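Local coordinates for mandelate racemase/muconate lactonizing enzyme-like protein (Rubrobacter xylanophilus DSM 9941, PDB 3CYJ) that belongs to the enolase superfamily, pairing an N-terminal capping domain with a TIM-barrel-like domain that holds a sodium ion in this model, at residues Y51-V56 with R324-L329; Q203-A208 with R236-G241. One frame throughout, in Å; residues are numbered along the deposited sequence.

Interaction 1: Y51-V56 with R324-L329; sequences YTYGDV and RVERLL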
ATOM      1  N   TYR A  51       0.631  -6.482 -42.458  1.00 41.92           N
ATOM      2  CA  TYR A  51      -0.798  -6.219 -42.482  1.00 41.76           C
ATOM      3  C   TYR A  51      -1.368  -6.036 -41.076  1.00 41.69           C
ATOM      4  O   TYR A  51      -0.690  -6.306 -40.084  1.00 41.31           O
ATOM      5  CB  TYR A  51      -1.539  -7.355 -43.198  1.00 40.94           C
ATOM      6  CG  TYR A  51      -1.290  -8.731 -42.568  1.00 42.90           C
ATOM      7  CD1 TYR A  51      -2.138  -9.197 -41.597  1.00 39.91           C
ATOM      8  CD2 TYR A  51      -0.194  -9.555 -42.965  1.00 42.53           C
ATOM      9  CE1 TYR A  51      -1.951 -10.416 -41.007  1.00 44.60           C
ATOM     10  CE2 TYR A  51       0.023 -10.816 -42.351  1.00 45.35           C
ATOM     11  CZ  TYR A  51      -0.887 -11.233 -41.366  1.00 47.08           C
ATOM     12  OH  TYR A  51      -0.802 -12.450 -40.716  1.00 47.58           O
ATOM     13  N   THR A  52      -2.621  -5.583 -40.994  1.00 41.35           N
ATOM     14  CA  THR A  52      -3.316  -5.583 -39.716  1.00 41.50           C
ATOM     15  C   THR A  52      -4.747  -5.940 -40.037  1.00 42.47           C
ATOM     16  O   THR A  52      -5.110  -5.986 -41.218  1.00 44.30           O
ATOM     17  CB  THR A  52      -3.180  -4.186 -38.976  1.00 41.46           C
ATOM     18  OG1 THR A  52      -3.628  -4.299 -37.617  1.00 40.77           O
ATOM     19  CG2 THR A  52      -3.926  -3.044 -39.736  1.00 36.59           C
ATOM     20  N   TYR A  53      -5.549  -6.265 -39.032  1.00 42.17           N
ATOM     21  CA  TYR A  53      -6.985  -6.504 -39.221  1.00 42.66           C
ATOM     22  C   TYR A  53      -7.724  -5.385 -38.470  1.00 42.66           C
ATOM     23  O   TYR A  53      -7.423  -5.115 -37.302  1.00 42.75           O
ATOM     24  CB  TYR A  53      -7.397  -7.857 -38.656  1.00 41.75           C
ATOM     25  CG  TYR A  53      -6.742  -9.007 -39.377  1.00 45.41           C
ATOM     26  CD1 TYR A  53      -7.240  -9.447 -40.613  1.00 46.90           C
ATOM     27  CD2 TYR A  53      -5.629  -9.648 -38.852  1.00 46.72           C
ATOM     28  CE1 TYR A  53      -6.656 -10.480 -41.300  1.00 46.10           C
ATOM     29  CE2 TYR A  53      -5.026 -10.711 -39.531  1.00 47.61           C
ATOM     30  CZ  TYR A  53      -5.563 -11.121 -40.761  1.00 48.38           C
ATOM     31  OH  TYR A  53      -5.036 -12.171 -41.469  1.00 47.01           O
ATOM     32  N   GLY A  54      -8.665  -4.722 -39.123  1.00 42.86           N
ATOM     33  CA  GLY A  54      -9.315  -3.595 -38.471  1.00 43.48           C
ATOM     34  C   GLY A  54     -10.182  -2.866 -39.465  1.00 43.30           C
ATOM     35  O   GLY A  54     -10.610  -3.465 -40.440  1.00 43.33           O
ATOM     36  N   ASP A  55     -10.439  -1.574 -39.222  1.00 42.88           N
ATOM     37  CA  ASP A  55     -11.311  -0.817 -40.100  1.00 41.91           C
ATOM     38  C   ASP A  55     -10.525  -0.366 -41.343  1.00 41.97           C
ATOM     39  O   ASP A  55      -9.298  -0.098 -41.240  1.00 41.37           O
ATOM     40  CB  ASP A  55     -11.939   0.380 -39.374  1.00 41.40           C
ATOM     41  CG  ASP A  55     -13.017   1.077 -40.237  1.00 43.01           C
ATOM     42  OD1 ASP A  55     -13.994   0.388 -40.617  1.00 41.41           O
ATOM     43  OD2 ASP A  55     -12.852   2.265 -40.576  1.00 39.74           O
ATOM     44  N   VAL A  56     -11.217  -0.261 -42.496  1.00 41.10           N
ATOM     45  CA  VAL A  56     -10.590   0.262 -43.708  1.00 40.68           C
ATOM     46  C   VAL A  56      -9.958   1.613 -43.417  1.00 40.42           C
ATOM     47  O   VAL A  56      -8.995   1.998 -44.086  1.00 40.29           O
ATOM     48  CB  VAL A  56     -11.576   0.457 -44.952  1.00 41.27           C
ATOM     49  CG1 VAL A  56     -11.970  -0.849 -45.531  1.00 42.30           C
ATOM     50  CG2 VAL A  56     -12.842   1.274 -44.596  1.00 39.88           C
ATOM     51  N   ARG A 324      -7.720 -18.619 -41.905  1.00 44.17           N
ATOM     52  CA  ARG A 324      -8.489 -18.766 -43.149  1.00 45.26           C
ATOM     53  C   ARG A 324      -8.254 -17.617 -44.140  1.00 44.60           C
ATOM     54  O   ARG A 324      -7.958 -17.847 -45.293  1.00 45.41           O
ATOM     55  CB  ARG A 324      -9.974 -18.904 -42.812  1.00 45.62           C
ATOM     56  CG  ARG A 324     -10.938 -18.901 -43.999  1.00 48.38           C
ATOM     57  CD  ARG A 324     -12.389 -19.098 -43.463  1.00 50.70           C
ATOM     58  NE  ARG A 324     -13.347 -19.143 -44.557  1.00 50.17           N
ATOM     59  CZ  ARG A 324     -13.953 -18.080 -45.067  1.00 51.77           C
ATOM     60  NH1 ARG A 324     -13.747 -16.871 -44.551  1.00 48.05           N
ATOM     61  NH2 ARG A 324     -14.774 -18.233 -46.102  1.00 49.67           N
ATOM     62  N   VAL A 325      -8.363 -16.372 -43.694  1.00 44.11           N
ATOM     63  CA  VAL A 325      -8.070 -15.212 -44.558  1.00 42.59           C
ATOM     64  C   VAL A 325      -6.618 -15.216 -45.070  1.00 43.11           C
ATOM     65  O   VAL A 325      -6.349 -14.789 -46.181  1.00 42.22           O
ATOM     66  CB  VAL A 325      -8.385 -13.883 -43.800  1.00 42.77           C
ATOM     67  CG1 VAL A 325      -7.672 -12.636 -44.414  1.00 40.96           C
ATOM     68  CG2 VAL A 325      -9.887 -13.669 -43.696  1.00 43.17           C
ATOM     69  N   GLU A 326      -5.672 -15.650 -44.236  1.00 44.01           N
ATOM     70  CA  GLU A 326      -4.274 -15.676 -44.645  1.00 45.11           C
ATOM     71  C   GLU A 326      -4.016 -16.752 -45.743  1.00 45.58           C
ATOM     72  O   GLU A 326      -3.307 -16.469 -46.680  1.00 44.58           O
ATOM     73  CB  GLU A 326      -3.339 -15.784 -43.421  1.00 44.61           C
ATOM     74  CG  GLU A 326      -3.222 -14.461 -42.647  1.00 47.52           C
ATOM     75  CD  GLU A 326      -2.985 -14.594 -41.105  1.00 48.35           C
ATOM     76  OE1 GLU A 326      -2.525 -15.649 -40.624  1.00 45.23           O
ATOM     77  OE2 GLU A 326      -3.240 -13.604 -40.376  1.00 50.76           O
ATOM     78  N   ARG A 327      -4.622 -17.943 -45.626  1.00 46.71           N
ATOM     79  CA  ARG A 327      -4.461 -19.014 -46.614  1.00 49.11           C
ATOM     80  C   ARG A 327      -5.135 -18.640 -47.930  1.00 51.02           C
ATOM     81  O   ARG A 327      -4.671 -19.013 -49.011  1.00 52.77           O
ATOM     82  CB  ARG A 327      -5.042 -20.369 -46.116  1.00 49.33           C
ATOM     83  N   LEU A 328      -6.248 -17.925 -47.834  1.00 51.65           N
ATOM     84  CA  LEU A 328      -6.999 -17.470 -48.968  1.00 52.03           C
ATOM     85  C   LEU A 328      -6.256 -16.377 -49.720  1.00 52.10           C
ATOM     86  O   LEU A 328      -6.299 -16.341 -50.946  1.00 51.67           O
ATOM     87  CB  LEU A 328      -8.321 -16.920 -48.446  1.00 53.19           C
ATOM     88  CG  LEU A 328      -9.497 -16.554 -49.358  1.00 57.40           C
ATOM     89  CD1 LEU A 328      -9.910 -17.704 -50.316  1.00 60.08           C
ATOM     90  CD2 LEU A 328     -10.706 -16.111 -48.498  1.00 60.62           C
ATOM     91  N   LEU A 329      -5.556 -15.490 -48.999  1.00 51.84           N
ATOM     92  CA  LEU A 329      -4.920 -14.329 -49.639  1.00 51.04           C
ATOM     93  C   LEU A 329      -3.425 -14.447 -49.934  1.00 51.12           C
ATOM     94  O   LEU A 329      -2.904 -13.712 -50.781  1.00 50.78           O
ATOM     95  CB  LEU A 329      -5.170 -13.043 -48.844  1.00 51.37           C
ATOM     96  CG  LEU A 329      -6.559 -12.468 -48.648  1.00 49.54           C
ATOM     97  CD1 LEU A 329      -6.349 -11.088 -48.150  1.00 51.76           C
ATOM     98  CD2 LEU A 329      -7.352 -12.427 -49.938  1.00 52.10           C
TER

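Interaction 2: Q203-A208 with R236-G241; sequences QALYWA and RDRGPG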
ATOM      1  N   GLN A 203     -19.653 -12.610 -11.292  1.00 37.61           N
ATOM      2  CA  GLN A 203     -20.118 -13.521 -12.348  1.00 37.92           C
ATOM      3  C   GLN A 203     -18.924 -14.316 -12.866  1.00 37.08           C
ATOM      4  O   GLN A 203     -18.971 -15.551 -12.995  1.00 36.13           O
ATOM      5  CB  GLN A 203     -20.768 -12.692 -13.480  1.00 38.62           C
ATOM      6  CG  GLN A 203     -21.762 -13.419 -14.394  1.00 45.53           C
ATOM      7  CD  GLN A 203     -22.330 -12.511 -15.573  1.00 50.70           C
ATOM      8  OE1 GLN A 203     -21.950 -11.323 -15.707  1.00 48.85           O
ATOM      9  NE2 GLN A 203     -23.207 -13.106 -16.434  1.00 46.62           N
ATOM     10  N   ALA A 204     -17.839 -13.612 -13.166  1.00 36.88           N
ATOM     11  CA  ALA A 204     -16.628 -14.239 -13.660  1.00 36.99           C
ATOM     12  C   ALA A 204     -16.047 -15.205 -12.594  1.00 37.78           C
ATOM     13  O   ALA A 204     -15.638 -16.302 -12.902  1.00 36.77           O
ATOM     14  CB  ALA A 204     -15.599 -13.163 -14.060  1.00 37.09           C
ATOM     15  N   LEU A 205     -16.013 -14.787 -11.334  1.00 39.46           N
ATOM     16  CA  LEU A 205     -15.534 -15.688 -10.278  1.00 40.15           C
ATOM     17  C   LEU A 205     -16.383 -16.954 -10.244  1.00 40.42           C
ATOM     18  O   LEU A 205     -15.839 -18.036 -10.171  1.00 41.17           O
ATOM     19  CB  LEU A 205     -15.494 -15.026  -8.901  1.00 39.68           C
ATOM     20  CG  LEU A 205     -14.903 -15.855  -7.716  1.00 41.53           C
ATOM     21  CD1 LEU A 205     -13.465 -16.304  -7.935  1.00 41.51           C
ATOM     22  CD2 LEU A 205     -14.945 -15.004  -6.428  1.00 43.71           C
ATOM     23  N   TYR A 206     -17.702 -16.839 -10.351  1.00 41.08           N
ATOM     24  CA  TYR A 206     -18.559 -18.046 -10.387  1.00 40.47           C
ATOM     25  C   TYR A 206     -18.154 -18.976 -11.545  1.00 40.72           C
ATOM     26  O   TYR A 206     -17.975 -20.195 -11.353  1.00 39.97           O
ATOM     27  CB  TYR A 206     -20.056 -17.695 -10.458  1.00 40.66           C
ATOM     28  CG  TYR A 206     -20.878 -18.913 -10.759  1.00 43.01           C
ATOM     29  CD1 TYR A 206     -21.270 -19.769  -9.734  1.00 46.96           C
ATOM     30  CD2 TYR A 206     -21.223 -19.249 -12.084  1.00 43.18           C
ATOM     31  CE1 TYR A 206     -21.976 -20.924 -10.013  1.00 48.21           C
ATOM     32  CE2 TYR A 206     -21.916 -20.379 -12.364  1.00 44.86           C
ATOM     33  CZ  TYR A 206     -22.303 -21.215 -11.326  1.00 47.18           C
ATOM     34  OH  TYR A 206     -22.991 -22.374 -11.602  1.00 50.03           O
ATOM     35  N   TRP A 207     -17.992 -18.399 -12.743  1.00 40.54           N
ATOM     36  CA  TRP A 207     -17.756 -19.197 -13.945  1.00 40.22           C
ATOM     37  C   TRP A 207     -16.378 -19.808 -14.011  1.00 39.74           C
ATOM     38  O   TRP A 207     -16.246 -20.881 -14.542  1.00 39.96           O
ATOM     39  CB  TRP A 207     -18.063 -18.438 -15.247  1.00 39.33           C
ATOM     40  CG  TRP A 207     -19.536 -18.329 -15.455  1.00 39.85           C
ATOM     41  CD1 TRP A 207     -20.306 -17.191 -15.346  1.00 36.53           C
ATOM     42  CD2 TRP A 207     -20.445 -19.411 -15.724  1.00 39.21           C
ATOM     43  NE1 TRP A 207     -21.620 -17.503 -15.543  1.00 41.17           N
ATOM     44  CE2 TRP A 207     -21.738 -18.863 -15.777  1.00 41.84           C
ATOM     45  CE3 TRP A 207     -20.282 -20.781 -15.953  1.00 39.44           C
ATOM     46  CZ2 TRP A 207     -22.892 -19.653 -16.061  1.00 39.61           C
ATOM     47  CZ3 TRP A 207     -21.400 -21.550 -16.241  1.00 41.70           C
ATOM     48  CH2 TRP A 207     -22.699 -20.979 -16.280  1.00 40.78           C
ATOM     49  N   ALA A 208     -15.354 -19.117 -13.513  1.00 39.69           N
ATOM     50  CA  ALA A 208     -14.043 -19.717 -13.451  1.00 40.66           C
ATOM     51  C   ALA A 208     -14.149 -21.090 -12.714  1.00 41.04           C
ATOM     52  O   ALA A 208     -13.572 -22.071 -13.167  1.00 40.48           O
ATOM     53  CB  ALA A 208     -13.020 -18.789 -12.740  1.00 40.40           C
ATOM     54  N   ARG A 236      -7.431 -13.100 -10.575  1.00 45.30           N
ATOM     55  CA  ARG A 236      -6.077 -13.673 -10.422  1.00 45.25           C
ATOM     56  C   ARG A 236      -5.930 -14.257  -9.005  1.00 44.88           C
ATOM     57  O   ARG A 236      -5.595 -15.410  -8.850  1.00 43.89           O
ATOM     58  CB  ARG A 236      -5.024 -12.606 -10.698  1.00 44.69           C
ATOM     59  CG  ARG A 236      -3.661 -13.153 -11.048  1.00 46.03           C
ATOM     60  CD  ARG A 236      -2.843 -13.379  -9.843  1.00 47.53           C
ATOM     61  NE  ARG A 236      -2.872 -12.266  -8.876  1.00 49.62           N
ATOM     62  CZ  ARG A 236      -2.155 -11.141  -8.945  1.00 50.50           C
ATOM     63  NH1 ARG A 236      -1.331 -10.885  -9.956  1.00 49.51           N
ATOM     64  NH2 ARG A 236      -2.280 -10.263  -7.979  1.00 49.80           N
ATOM     65  N   ASP A 237      -6.269 -13.462  -7.991  1.00 44.89           N
ATOM     66  CA  ASP A 237      -6.117 -13.870  -6.613  1.00 45.49           C
ATOM     67  C   ASP A 237      -7.085 -14.940  -6.177  1.00 46.03           C
ATOM     68  O   ASP A 237      -6.717 -15.747  -5.357  1.00 48.68           O
ATOM     69  CB  ASP A 237      -6.304 -12.685  -5.684  1.00 45.70           C
ATOM     70  CG  ASP A 237      -5.285 -11.579  -5.915  1.00 47.23           C
ATOM     71  OD1 ASP A 237      -4.194 -11.856  -6.437  1.00 49.52           O
ATOM     72  OD2 ASP A 237      -5.591 -10.411  -5.584  1.00 50.70           O
ATOM     73  N   ARG A 238      -8.312 -14.980  -6.697  1.00 44.94           N
ATOM     74  CA  ARG A 238      -9.339 -15.811  -6.084  1.00 44.34           C
ATOM     75  C   ARG A 238      -9.726 -17.014  -6.951  1.00 44.50           C
ATOM     76  O   ARG A 238     -10.335 -17.974  -6.444  1.00 45.34           O
ATOM     77  CB  ARG A 238     -10.608 -14.960  -5.824  1.00 45.57           C
ATOM     78  CG  ARG A 238     -10.589 -14.022  -4.620  1.00 45.30           C
ATOM     79  CD  ARG A 238     -10.803 -14.767  -3.257  1.00 48.06           C
ATOM     80  NE  ARG A 238     -11.851 -15.806  -3.261  1.00 50.46           N
ATOM     81  CZ  ARG A 238     -13.173 -15.562  -3.165  1.00 51.97           C
ATOM     82  NH1 ARG A 238     -13.653 -14.298  -3.053  1.00 44.41           N
ATOM     83  NH2 ARG A 238     -14.029 -16.596  -3.189  1.00 48.32           N
ATOM     84  N   GLY A 239      -9.423 -16.963  -8.260  1.00 42.73           N
ATOM     85  CA  GLY A 239      -9.801 -18.038  -9.149  1.00 42.42           C
ATOM     86  C   GLY A 239      -9.115 -19.366  -8.792  1.00 42.23           C
ATOM     87  O   GLY A 239      -8.096 -19.366  -8.103  1.00 43.35           O
ATOM     88  N   PRO A 240      -9.630 -20.488  -9.311  1.00 40.80           N
ATOM     89  CA  PRO A 240      -9.144 -21.825  -9.010  1.00 40.92           C
ATOM     90  C   PRO A 240      -7.695 -22.051  -9.488  1.00 41.32           C
ATOM     91  O   PRO A 240      -7.260 -21.437 -10.513  1.00 40.94           O
ATOM     92  CB  PRO A 240     -10.088 -22.754  -9.832  1.00 40.60           C
ATOM     93  CG  PRO A 240     -11.096 -21.911 -10.440  1.00 40.45           C
ATOM     94  CD  PRO A 240     -10.568 -20.499 -10.444  1.00 40.07           C
ATOM     95  N   GLY A 241      -6.967 -22.911  -8.765  1.00 40.04           N
ATOM     96  CA  GLY A 241      -5.630 -23.280  -9.170  1.00 39.40           C
ATOM     97  C   GLY A 241      -5.746 -24.001 -10.498  1.00 39.90           C
ATOM     98  O   GLY A 241      -6.739 -24.703 -10.756  1.00 39.58           O
TER

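Interaction 1: Y51-V56 with R324-L329
Two tyrosine hydroxyls, from Y51 and Y53, converge on a single carboxylate oxygen of E326. Y53 makes the firmer bond, its OH giving its proton to E326 OE2 at 2.5 Å; the oxygen is met on its anti side, 24° out of the carboxylate plane, and lies in the plane of the Y53 ring at its edge. Y51 donates to the same E326 OE2 from OH at 2.7 Å, a weak bond, with ring and carboxylate planes 54° apart. The two tyrosines alternate with T52 along strand 46-53, which puts both rings on the side facing the helix. E326 CG stands beside the backbone N (chi1 -75°) and the chain then bends at chi2, carrying the carboxylate across to the hydroxyls. The other oxygen, OE1, accepts from A301 N, so both oxygens of this buried carboxylate have partners. Within this chain, strand 46-53 lies at one edge of the antiparallel sheet of the N-terminal capping domain, and helix 320-329 follows barrel strand 313-319, so the bonds fasten the chain just after the barrel's last parallel strand to the N-terminal sheet, as the two-part fold of the enolase superfamily brings these together. Apolar contact is slighter: V325 CG1 reaches the Y53 ring at its edge, 3.9 Å from CE1. M36 on the neighbouring strand 33-43 touches V325 and both tyrosines, while H322 stacks on the Y53 ring.

Interaction 2: Q203-A208 with R236-G241
L205 is the first residue of 203-208 to reach segment 236-241, and its two methyls divide the work. With CG anti to the backbone N (chi1 -176°), the branches extend toward the end of helix 229-238. CD2 sits over one face of the R238 guanidinium, offset toward its rim, 3.7 Å from NH1 and equally far from NH2. CD1 meets the same arginine nearer its backbone, 3.8 Å from R238 CB, and also approaches the backbone where the helix ends, 4.1 Å from G239 N. R238 is bent at chi2 and chi3, which folds its flat end back over the leucine. One turn on, A208 directs its methyl at P240, CB to CD 3.8 Å, and P240 CG lies 3.7 Å from the A208 carbonyl O. G239 is the first residue to leave helical backbone angles, and the closest pair of CA atoms is that of A208 and G239, 6.3 Å apart. Both helices belong to the barrel domain, one following strand 190-194 and the other strand 219-221, so these are successive outer helices of the beta/alpha barrel. R238 NH1 also hydrogen-bonds to the backbone oxygens of D237 and G239 of the fourth subunit. The chemistry is thus van der Waals packing within the chain: the leucine lies against a guanidinium face, leaving the arginine's N-H groups to make polar bonds at a subunit interface.

How the interactions relate
From the N terminus, the chain first builds the antiparallel sheet of the capping domain, ending in strand 46-53, which supplies the first half of interaction 1. It then passes through the capping helices and enters the barrel. Interaction 2 opens in helix 201-215 and closes soon after at the end of helix 229-238, a short loop across one barrel strand, 219-221. Only at helix 320-329, after the last large barrel strand, does interaction 1 close, so its long loop encloses interaction 2. Interaction 1 ties the N-terminal sheet to the helix that follows strand 313-319; interaction 2 joins neighbouring outer helices of the barrel. They lie about 34 Å apart, centre to centre, on opposite sides of the chain's centre.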